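Local coordinates for phage-like element PBSX protein XkdM (PDB 2GUJ), which is of unknown function but probably builds the inner tube of the tail of the defective prophage PBSX, at residues B[82-87]-B[111-116]; B[26-31]-B[60-65]; B[103-108]-B[138-143]. All blocks are in the same frame, centred on the assembly; numbering follows the deposited sequence.

Interaction 1: residues B[82-87]-B[111-116]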
# COMPACT_ATOMS: atom_id res chain seq x y z
N SER B 82 2.63 22.02 6.26
CA SER B 82 1.35 21.43 6.60
C SER B 82 0.79 20.65 5.43
O SER B 82 1.20 20.84 4.28
CB SER B 82 0.36 22.51 7.03
OG SER B 82 0.20 22.51 8.44
N ASP B 83 -0.12 19.73 5.73
CA ASP B 83 -0.76 18.93 4.72
C ASP B 83 -2.23 19.29 4.75
O ASP B 83 -2.89 19.18 5.78
CB ASP B 83 -0.58 17.44 5.01
CG ASP B 83 0.80 16.95 4.65
OD1 ASP B 83 1.32 17.39 3.60
OD2 ASP B 83 1.35 16.12 5.41
N PRO B 84 -2.75 19.73 3.60
CA PRO B 84 -4.15 20.14 3.43
C PRO B 84 -5.09 18.95 3.25
O PRO B 84 -4.66 17.85 2.95
CB PRO B 84 -4.08 21.00 2.18
CG PRO B 84 -3.09 20.26 1.34
CD PRO B 84 -2.00 19.92 2.34
N TYR B 85 -6.38 19.20 3.44
CA TYR B 85 -7.39 18.17 3.29
C TYR B 85 -8.17 18.37 2.00
O TYR B 85 -9.00 19.27 1.92
CB TYR B 85 -8.39 18.20 4.43
CG TYR B 85 -7.93 17.61 5.73
CD1 TYR B 85 -7.20 16.43 5.76
CD2 TYR B 85 -8.29 18.20 6.94
CE1 TYR B 85 -6.83 15.84 6.98
CE2 TYR B 85 -7.93 17.62 8.15
CZ TYR B 85 -7.20 16.45 8.16
OH TYR B 85 -6.81 15.89 9.35
N PHE B 86 -7.92 17.54 1.00
CA PHE B 86 -8.66 17.66 -0.24
C PHE B 86 -9.82 16.67 -0.20
O PHE B 86 -9.83 15.73 0.61
CB PHE B 86 -7.77 17.33 -1.45
CG PHE B 86 -6.30 17.56 -1.22
CD1 PHE B 86 -5.64 16.93 -0.16
CD2 PHE B 86 -5.57 18.35 -2.09
CE1 PHE B 86 -4.27 17.08 0.02
CE2 PHE B 86 -4.18 18.51 -1.92
CZ PHE B 86 -3.53 17.87 -0.86
N THR B 87 -10.82 16.89 -1.04
CA THR B 87 -11.98 16.01 -1.12
C THR B 87 -11.95 15.36 -2.49
O THR B 87 -12.17 16.02 -3.50
CB THR B 87 -13.27 16.80 -0.96
OG1 THR B 87 -13.44 17.14 0.42
CG2 THR B 87 -14.47 15.99 -1.47
N PHE B 111 -2.60 13.65 1.30
CA PHE B 111 -1.25 13.18 0.98
C PHE B 111 -0.20 14.05 1.66
O PHE B 111 -0.52 14.99 2.38
CB PHE B 111 -0.94 13.26 -0.51
CG PHE B 111 -2.13 13.18 -1.38
CD1 PHE B 111 -2.98 14.28 -1.52
CD2 PHE B 111 -2.41 12.01 -2.08
CE1 PHE B 111 -4.10 14.21 -2.35
CE2 PHE B 111 -3.51 11.92 -2.91
CZ PHE B 111 -4.37 13.02 -3.06
N ASP B 112 1.06 13.72 1.40
CA ASP B 112 2.17 14.49 1.92
C ASP B 112 2.47 15.50 0.82
O ASP B 112 2.73 15.14 -0.33
CB ASP B 112 3.38 13.57 2.18
CG ASP B 112 4.59 14.32 2.73
OD1 ASP B 112 4.50 14.98 3.78
OD2 ASP B 112 5.67 14.24 2.10
N SER B 113 2.40 16.78 1.18
CA SER B 113 2.64 17.86 0.23
C SER B 113 3.81 17.57 -0.67
O SER B 113 3.66 17.40 -1.88
CB SER B 113 2.90 19.14 1.00
OG SER B 113 1.90 19.33 1.97
N ALA B 114 5.00 17.52 -0.06
CA ALA B 114 6.24 17.26 -0.77
C ALA B 114 6.05 16.18 -1.81
O ALA B 114 6.40 16.36 -2.99
CB ALA B 114 7.31 16.82 0.22
N LYS B 115 5.51 15.05 -1.37
CA LYS B 115 5.27 13.92 -2.27
C LYS B 115 4.56 14.38 -3.53
O LYS B 115 4.80 13.84 -4.61
CB LYS B 115 4.43 12.85 -1.57
CG LYS B 115 5.26 11.85 -0.73
CD LYS B 115 4.41 11.18 0.34
CE LYS B 115 3.12 10.62 -0.25
NZ LYS B 115 2.23 10.00 0.77
N ILE B 116 3.70 15.39 -3.41
CA ILE B 116 3.01 15.90 -4.58
C ILE B 116 3.87 16.86 -5.40
O ILE B 116 3.89 16.76 -6.63
CB ILE B 116 1.71 16.61 -4.20
CG1 ILE B 116 0.94 15.77 -3.19
CG2 ILE B 116 0.86 16.79 -5.45
CD1 ILE B 116 -0.32 16.46 -2.69
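Phe-86 and Phe-111 form the tightly packed half of this contact, in a T-shaped (edge-to-face) stack. The CD1-CE1 edge of Phe-111 is turned to the face of Phe-86, the ring centroids lie 5.0 Å apart and the planes meet at 74°. Ile-116 adds its CD1 methyl at an oblique angle, 4.0 Å from CZ of Phe-86. Its CG1 is anti to the carbonyl carbon (chi1 -46°) and the chain is extended beyond, which carries that methyl from the first turn of the helix to the ring. Large apolar side chains suit this buried side, lined by rings and a methyl.

The polar half opens outward from buried Ser-113 to partly exposed Asp-83 and Asp-112 and exposed Ser-82. Backbone N of Ser-113, at the start of helix 113-117, gives a hydrogen bond of 2.7 Å to OD1 of Asp-83, reached on the syn side of the carboxylate though 28° out of its plane. OG of Ser-113 also lies within hydrogen-bonding reach of both Asp-83 OD1 and the backbone O of Ser-82, a choice its single proton leaves unsettled. Asp-112 occupies the N-cap position, and its OD1 comes within 3.7 Å of OD2 of Asp-83. If both are ionised they would repel, a cost the helix N-terminus probably offsets in part.

Ser-113 and Ile-116 of the short helix rest on Met-74 of helix 68-79, which also touches Phe-86. Both phenylalanines meet Leu-16 of strand 14-18, and Phe-111 touches Val-130 of strand 129-132.

Interaction 2: residues B[26-31]-B[60-65]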
# COMPACT_ATOMS: atom_id res chain seq x y z
N ILE B 26 -7.33 13.29 -11.08
CA ILE B 26 -6.72 12.04 -10.66
C ILE B 26 -7.40 10.82 -11.28
O ILE B 26 -8.62 10.68 -11.22
CB ILE B 26 -6.74 11.91 -9.14
CG1 ILE B 26 -6.18 10.56 -8.73
CG2 ILE B 26 -8.16 12.11 -8.63
CD1 ILE B 26 -5.27 10.63 -7.52
N LYS B 27 -6.60 9.94 -11.86
CA LYS B 27 -7.14 8.75 -12.49
C LYS B 27 -7.39 7.64 -11.49
O LYS B 27 -7.83 7.88 -10.37
CB LYS B 27 -6.20 8.24 -13.57
CG LYS B 27 -6.83 8.19 -14.95
CD LYS B 27 -7.25 9.57 -15.41
CE LYS B 27 -7.60 9.55 -16.88
NZ LYS B 27 -8.05 10.89 -17.38
N THR B 28 -7.12 6.40 -11.90
CA THR B 28 -7.32 5.27 -11.02
C THR B 28 -6.87 5.55 -9.60
O THR B 28 -5.80 6.13 -9.36
CB THR B 28 -6.57 4.05 -11.54
OG1 THR B 28 -6.65 3.00 -10.57
CG2 THR B 28 -5.10 4.40 -11.78
N PHE B 29 -7.69 5.12 -8.66
CA PHE B 29 -7.41 5.27 -7.24
C PHE B 29 -8.06 4.09 -6.55
O PHE B 29 -9.07 3.58 -7.03
CB PHE B 29 -7.99 6.59 -6.73
CG PHE B 29 -9.35 6.47 -6.13
CD1 PHE B 29 -9.50 6.05 -4.82
CD2 PHE B 29 -10.48 6.73 -6.89
CE1 PHE B 29 -10.77 5.87 -4.27
CE2 PHE B 29 -11.76 6.55 -6.36
CZ PHE B 29 -11.90 6.12 -5.04
N GLU B 30 -7.48 3.64 -5.44
CA GLU B 30 -8.04 2.52 -4.71
C GLU B 30 -7.76 2.67 -3.22
O GLU B 30 -6.61 2.63 -2.79
CB GLU B 30 -7.43 1.21 -5.21
CG GLU B 30 -7.95 -0.04 -4.49
CD GLU B 30 -7.15 -1.30 -4.85
OE1 GLU B 30 -5.95 -1.36 -4.49
OE2 GLU B 30 -7.73 -2.22 -5.48
N ALA B 31 -8.81 2.83 -2.43
CA ALA B 31 -8.67 3.01 -0.99
C ALA B 31 -8.91 1.74 -0.22
O ALA B 31 -9.06 0.68 -0.81
CB ALA B 31 -9.60 4.11 -0.50
N THR B 60 -4.33 4.57 -1.97
CA THR B 60 -3.35 4.93 -2.97
C THR B 60 -4.09 5.37 -4.22
O THR B 60 -5.24 4.98 -4.45
CB THR B 60 -2.45 3.73 -3.30
OG1 THR B 60 -2.07 3.78 -4.68
CG2 THR B 60 -3.18 2.42 -3.02
N ALA B 61 -3.44 6.19 -5.03
CA ALA B 61 -4.07 6.66 -6.24
C ALA B 61 -3.01 7.26 -7.12
O ALA B 61 -1.95 7.65 -6.64
CB ALA B 61 -5.11 7.68 -5.90
N THR B 62 -3.29 7.32 -8.42
CA THR B 62 -2.35 7.90 -9.36
C THR B 62 -2.97 9.07 -10.09
O THR B 62 -4.12 9.02 -10.52
CB THR B 62 -1.88 6.85 -10.40
OG1 THR B 62 -2.98 6.00 -10.76
CG2 THR B 62 -0.75 6.02 -9.83
N PHE B 63 -2.20 10.14 -10.24
CA PHE B 63 -2.71 11.31 -10.93
C PHE B 63 -2.52 11.24 -12.43
O PHE B 63 -1.58 10.61 -12.93
CB PHE B 63 -2.07 12.57 -10.36
CG PHE B 63 -2.38 12.82 -8.90
CD1 PHE B 63 -1.84 12.00 -7.91
CD2 PHE B 63 -3.20 13.88 -8.53
CE1 PHE B 63 -2.12 12.23 -6.56
CE2 PHE B 63 -3.48 14.12 -7.18
CZ PHE B 63 -2.93 13.29 -6.19
N TYR B 64 -3.44 11.89 -13.15
CA TYR B 64 -3.42 11.95 -14.61
C TYR B 64 -2.58 13.14 -15.08
O TYR B 64 -1.52 12.95 -15.67
CB TYR B 64 -4.88 12.04 -15.13
CG TYR B 64 -5.07 12.76 -16.46
CD1 TYR B 64 -4.37 12.37 -17.61
CD2 TYR B 64 -5.93 13.85 -16.56
CE1 TYR B 64 -4.53 13.06 -18.82
CE2 TYR B 64 -6.09 14.54 -17.76
CZ TYR B 64 -5.39 14.15 -18.88
OH TYR B 64 -5.55 14.87 -20.05
N LYS B 65 -3.03 14.35 -14.80
CA LYS B 65 -2.28 15.54 -15.21
C LYS B 65 -1.91 16.36 -13.97
O LYS B 65 -2.54 16.22 -12.92
CB LYS B 65 -3.10 16.40 -16.17
CG LYS B 65 -4.49 16.77 -15.64
CD LYS B 65 -5.12 17.94 -16.40
CE LYS B 65 -5.29 17.64 -17.88
NZ LYS B 65 -5.98 18.74 -18.61
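A beta bulge interrupts the pairing of strands 26-31 and 60-63: Ile-26 faces Phe-63 and Phe-29 faces Ala-61, so three steps on one strand answer two on the other. The strands are otherwise regular antiparallel neighbours, their short axes 170° apart. Glu-30 and Thr-60 make a hydrogen-bonded pair, in which N of Glu-30 reaches O of Thr-60 at 2.8 Å in a nearly straight bond. Thr-62 N is held by O of Thr-28 at 2.9 Å, whereas the bond from Lys-27 N to O of Thr-62 is bent and weak; it lies within the bulge, where Lys-27 and Thr-28 both face Thr-62.

On the buried side, the CD1 methyl of Ile-26 sits over the centre of the Phe-63 ring in a CH-pi contact, 3.6 Å from the centroid. With CG1 anti to the backbone N (chi1 176°), the longer branch of the isoleucine is sent across to the ring. The same methyl also packs on CB of Ala-61.

Lys-27 and Tyr-64 run side by side in the same direction. CD of Lys-27 lies 3.4 Å from CB of Tyr-64, and NZ of Lys-27 stands over the ring face in a cation-pi contact, 3.8 Å from its centroid.

Val-130 of strand 129-132 continues the apolar side against Phe-63. The lysine's ammonium is shared between the aromatic face and a salt bridge to Glu-13, which would favour its charged form, so a charged and aromatic pairing on one side of the strand pair accompanies apolar packing on the other.

Interaction 3: residues B[103-108]-B[138-143]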
# COMPACT_ATOMS: atom_id res chain seq x y z
N ARG B 103 -21.28 7.85 -7.70
CA ARG B 103 -20.12 8.67 -7.38
C ARG B 103 -19.62 8.33 -5.99
O ARG B 103 -20.40 8.06 -5.08
CB ARG B 103 -20.47 10.16 -7.43
CG ARG B 103 -19.29 11.07 -7.12
CD ARG B 103 -19.09 12.11 -8.20
NE ARG B 103 -19.80 13.36 -7.93
CZ ARG B 103 -19.86 14.37 -8.79
NH1 ARG B 103 -19.27 14.27 -9.98
NH2 ARG B 103 -20.48 15.49 -8.45
N VAL B 104 -18.31 8.37 -5.82
CA VAL B 104 -17.69 8.08 -4.55
C VAL B 104 -16.91 9.30 -4.13
O VAL B 104 -16.12 9.82 -4.91
CB VAL B 104 -16.69 6.96 -4.68
CG1 VAL B 104 -16.31 6.44 -3.32
CG2 VAL B 104 -17.26 5.88 -5.55
N THR B 105 -17.13 9.78 -2.92
CA THR B 105 -16.33 10.90 -2.48
C THR B 105 -15.49 10.36 -1.33
O THR B 105 -15.89 9.40 -0.67
CB THR B 105 -17.19 12.06 -1.99
OG1 THR B 105 -17.54 11.84 -0.62
CG2 THR B 105 -18.46 12.18 -2.84
N LEU B 106 -14.32 10.95 -1.11
CA LEU B 106 -13.45 10.52 -0.02
C LEU B 106 -13.17 11.74 0.80
O LEU B 106 -12.28 12.53 0.48
CB LEU B 106 -12.14 9.95 -0.54
CG LEU B 106 -12.21 8.49 -0.99
CD1 LEU B 106 -12.83 7.64 0.11
CD2 LEU B 106 -13.05 8.39 -2.24
N TYR B 107 -13.94 11.90 1.87
CA TYR B 107 -13.75 13.06 2.72
C TYR B 107 -12.40 13.03 3.37
O TYR B 107 -11.93 12.00 3.84
CB TYR B 107 -14.84 13.13 3.76
CG TYR B 107 -16.20 13.12 3.13
CD1 TYR B 107 -16.42 13.71 1.88
CD2 TYR B 107 -17.27 12.49 3.76
CE1 TYR B 107 -17.66 13.67 1.27
CE2 TYR B 107 -18.52 12.44 3.16
CZ TYR B 107 -18.71 13.03 1.91
OH TYR B 107 -19.93 12.92 1.29
N ASP B 108 -11.77 14.19 3.34
CA ASP B 108 -10.46 14.40 3.92
C ASP B 108 -9.33 13.50 3.49
O ASP B 108 -8.51 13.09 4.31
CB ASP B 108 -10.57 14.42 5.44
CG ASP B 108 -10.76 15.82 5.96
OD1 ASP B 108 -11.52 16.60 5.35
OD2 ASP B 108 -10.13 16.14 6.99
N ASP B 138 -17.75 7.83 0.88
CA ASP B 138 -19.19 7.97 0.65
C ASP B 138 -19.61 7.64 -0.79
O ASP B 138 -18.83 7.77 -1.73
CB ASP B 138 -19.57 9.42 0.97
CG ASP B 138 -21.05 9.63 1.11
OD1 ASP B 138 -21.81 9.10 0.26
OD2 ASP B 138 -21.45 10.34 2.06
N VAL B 139 -20.86 7.23 -0.97
CA VAL B 139 -21.38 6.91 -2.30
C VAL B 139 -22.76 7.54 -2.33
O VAL B 139 -23.77 6.84 -2.37
CB VAL B 139 -21.50 5.40 -2.49
CG1 VAL B 139 -22.00 5.09 -3.88
CG2 VAL B 139 -20.15 4.74 -2.23
N PRO B 140 -22.81 8.87 -2.35
CA PRO B 140 -24.00 9.72 -2.36
C PRO B 140 -25.03 9.62 -3.48
O PRO B 140 -26.22 9.52 -3.20
CB PRO B 140 -23.41 11.12 -2.30
CG PRO B 140 -22.22 10.97 -3.18
CD PRO B 140 -21.62 9.68 -2.65
N GLU B 141 -24.59 9.66 -4.73
CA GLU B 141 -25.55 9.62 -5.83
C GLU B 141 -25.23 8.56 -6.85
O GLU B 141 -24.14 8.02 -6.86
CB GLU B 141 -25.61 11.00 -6.49
CG GLU B 141 -24.24 11.52 -6.94
CD GLU B 141 -24.21 13.04 -7.11
OE1 GLU B 141 -25.01 13.57 -7.91
OE2 GLU B 141 -23.36 13.70 -6.45
N LYS B 142 -26.20 8.24 -7.71
CA LYS B 142 -25.95 7.24 -8.72
C LYS B 142 -25.19 7.88 -9.85
O LYS B 142 -24.03 8.23 -9.67
CB LYS B 142 -27.24 6.58 -9.19
CG LYS B 142 -27.66 5.46 -8.24
CD LYS B 142 -28.61 4.45 -8.86
CE LYS B 142 -28.71 3.22 -7.97
NZ LYS B 142 -29.68 2.21 -8.48
N LEU B 143 -25.81 8.05 -11.01
CA LEU B 143 -25.09 8.68 -12.12
C LEU B 143 -25.85 8.69 -13.44
O LEU B 143 -26.71 7.84 -13.69
CB LEU B 143 -23.74 7.98 -12.34
CG LEU B 143 -22.50 8.86 -12.54
CD1 LEU B 143 -22.59 9.59 -13.87
CD2 LEU B 143 -22.37 9.85 -11.39
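Thr-105 and Asp-138 pair across the two backbones as an antiparallel hydrogen-bonded pair. N of Thr-105 donates to O of Asp-138 at 2.9 Å, with the donor tilted from the carbonyl plane, and the return bond from Asp-138 N to Thr-105 O is bent and weak. Two CA-H...O contacts continue the pairing: CA of Val-104 lies 3.1 Å from O of Asp-138, and CA of Val-139 lies 3.2 Å from O of Arg-103. The carbonyl of Asp-138 therefore receives both an amide and a CA-H from the neighbouring strand.

Among the side chains, Tyr-107 crosses Asp-138 and its OH donates a hydrogen bond of 3.1 Å to OD2. The hydroxyl approaches from above the carboxylate plane, 59° out of it. Asp-138 sends CG anti to the backbone N (chi1 -166°), which brings the carboxylate to the phenol. A tyrosine suits this place because its long, rigid ring can carry a donor across from two residues beyond Thr-105, where the chain turns a corner. Thr-105 lies alongside Asp-138, and its CG2 methyl meets CG of Pro-140 at 4.0 Å.

Further along, Arg-103 and Glu-141 run side by side. NE of Arg-103 and OE2 of Glu-141 are 3.9 Å apart, a long salt bridge, with the guanidinium and carboxylate planes steeply inclined to each other.

In the second shell, Gln-89 OE1 of strand 86-92 accepts a weak hydrogen bond from Arg-103 NE, and Gln-89 also touches Thr-105 and Glu-141. Leu-92, from the same strand, packs on Val-104.

Chemically, one short backbone pairing is extended by side-chain links of modest strength. The polar ends of Arg-103, Tyr-107, Asp-138 and Glu-141 suit a surface location, and the long ion pair probably contributes less than the backbone bonds to holding the end of strand 136-138.

In the fold
All three contacts reach one antiparallel sheet, which is branched or curled. Interaction 2 closes before the other two open, while interactions 1 and 3 alternate along the chain, strands 86-92 and 103-109 being neighbours in the sheet. Between centres, interactions 1 and 2 are about 14 Å apart, interactions 2 and 3 about 15 Å, and interactions 1 and 3, on opposite sides of the chain's centre, about 20 Å. Apolar packing passes from Phe-111, shortly before helix 113-117, by way of Phe-63 to strand 57-63, and from Phe-29 of strand 21-33 to Leu-106 of strand 103-109, consistent with the barrel-like fold of phage tail tube proteins.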